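Local coordinates for HD domain-containing protein (Aquifex aeolicus, PDB 2HEK) that binds zinc and, at sites far from the metal, GDP, and is probably a dGTPase of the HD-domain family, at residues H60-I65 and L76-G81. Sequence-based numbering, arbitrary orientation.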
# COMPACT_ATOMS: atom_id res chain seq x y z
N HIS A 60 11.13 18.60 2.16
CA HIS A 60 10.35 17.86 3.16
C HIS A 60 11.18 16.77 3.88
O HIS A 60 11.14 16.64 5.13
CB HIS A 60 9.14 17.23 2.45
CG HIS A 60 8.36 16.30 3.32
ND1 HIS A 60 7.51 16.75 4.30
CD2 HIS A 60 8.31 14.95 3.36
CE1 HIS A 60 6.96 15.71 4.91
NE2 HIS A 60 7.43 14.61 4.36
N ILE A 61 11.95 15.99 3.12
CA ILE A 61 12.80 14.97 3.75
C ILE A 61 13.93 15.61 4.60
O ILE A 61 14.24 15.11 5.69
CB ILE A 61 13.40 13.96 2.72
CG1 ILE A 61 12.27 13.13 2.14
CG2 ILE A 61 14.44 12.99 3.39
CD1 ILE A 61 11.60 12.19 3.19
N THR A 62 14.50 16.72 4.12
CA THR A 62 15.49 17.45 4.90
C THR A 62 14.90 17.88 6.24
O THR A 62 15.56 17.73 7.26
CB THR A 62 16.02 18.69 4.15
OG1 THR A 62 16.58 18.25 2.89
CG2 THR A 62 17.11 19.39 4.97
N GLU A 63 13.68 18.42 6.22
CA GLU A 63 12.94 18.78 7.47
C GLU A 63 12.88 17.62 8.43
O GLU A 63 13.21 17.75 9.64
CB GLU A 63 11.52 19.26 7.14
CG GLU A 63 10.72 19.88 8.33
CD GLU A 63 9.51 20.65 7.81
OE1 GLU A 63 8.64 20.02 7.15
OE2 GLU A 63 9.44 21.89 8.02
N ARG A 64 12.46 16.47 7.92
CA ARG A 64 12.30 15.26 8.71
C ARG A 64 13.62 14.84 9.34
O ARG A 64 13.69 14.54 10.55
CB ARG A 64 11.74 14.12 7.83
CG ARG A 64 10.26 14.28 7.48
CD ARG A 64 9.37 13.86 8.66
NE ARG A 64 7.94 13.76 8.28
CZ ARG A 64 7.05 14.76 8.37
NH1 ARG A 64 7.41 15.95 8.84
NH2 ARG A 64 5.79 14.56 8.00
N ILE A 65 14.69 14.81 8.54
CA ILE A 65 16.00 14.37 9.06
C ILE A 65 16.52 15.36 10.12
O ILE A 65 17.05 14.94 11.14
CB ILE A 65 17.05 14.24 7.93
CG1 ILE A 65 16.72 13.07 6.96
CG2 ILE A 65 18.47 14.07 8.53
CD1 ILE A 65 17.51 13.13 5.62
N LEU A 76 18.05 26.60 7.45
CA LEU A 76 19.04 26.88 6.42
C LEU A 76 19.30 25.63 5.59
O LEU A 76 19.44 25.72 4.37
CB LEU A 76 20.36 27.37 7.06
CG LEU A 76 21.45 27.65 6.03
CD1 LEU A 76 21.09 28.91 5.25
CD2 LEU A 76 22.79 27.78 6.72
N VAL A 77 19.41 24.47 6.25
CA VAL A 77 19.68 23.23 5.52
C VAL A 77 18.44 22.86 4.69
O VAL A 77 18.59 22.34 3.60
CB VAL A 77 20.18 22.08 6.44
CG1 VAL A 77 19.13 21.63 7.38
CG2 VAL A 77 20.64 20.86 5.61
N LYS A 78 17.23 23.16 5.19
CA LYS A 78 16.01 22.87 4.43
C LYS A 78 16.03 23.68 3.16
O LYS A 78 15.71 23.17 2.06
CB LYS A 78 14.73 23.21 5.22
CG LYS A 78 14.36 22.15 6.29
CD LYS A 78 13.34 22.72 7.28
CE LYS A 78 12.09 23.33 6.56
NZ LYS A 78 11.13 23.95 7.57
N LEU A 79 16.43 24.95 3.28
CA LEU A 79 16.48 25.75 2.05
C LEU A 79 17.60 25.28 1.14
O LEU A 79 17.44 25.32 -0.07
CB LEU A 79 16.57 27.28 2.35
CG LEU A 79 15.37 27.88 3.11
CD1 LEU A 79 15.53 29.42 3.39
CD2 LEU A 79 14.04 27.59 2.39
N ALA A 80 18.74 24.85 1.70
CA ALA A 80 19.79 24.28 0.85
C ALA A 80 19.24 23.07 0.07
O ALA A 80 19.57 22.87 -1.11
CB ALA A 80 21.02 23.87 1.71
N GLY A 81 18.42 22.25 0.75
CA GLY A 81 17.76 21.09 0.10
C GLY A 81 16.83 21.58 -1.01
O GLY A 81 16.90 21.12 -2.15
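T62 presses its methyl against the backbone of 76-81: CG2 lies 3.6 Å from V77 O and 3.7 Å from K78 CA, with both methyls of V77 just beyond. CG2 points across the interface because it stands anti to the backbone N, which leaves OG1 to hydrogen-bond V58 O, one turn back, and S160 OG. G81 probably lets the helices close up, since T62 OG1 sits 4.2 Å from G81 CA and a CB on G81 would run into it. The axes of 60-65 and 76-81 run nearly antiparallel at 152°, coming within 8.5 Å.

The other side is looser and partly open to solvent at E63. K78 starts out along the flank of its helix, then bends at chi3 (53°), its CD passing 3.9 Å from E63 CB before NZ reaches E63 OE2 at 2.7 Å. In this salt bridge NZ approaches OE2 from above the carboxylate plane, 36° out of it. An alanine in place of K78 would probably leave the E63 carboxylate without its cross-helix charge partner and uncover its aliphatic stem.

Helices 51-69 and 74-82 pair as an antiparallel hairpin within the HD domain, the side-chain position of G81 lying about 8 Å from the bound zinc. The chemistry implies a division of labour: methyl-to-backbone contact, with the glycine, is consistent with the close spacing, while one ion pair ties the more polar margin.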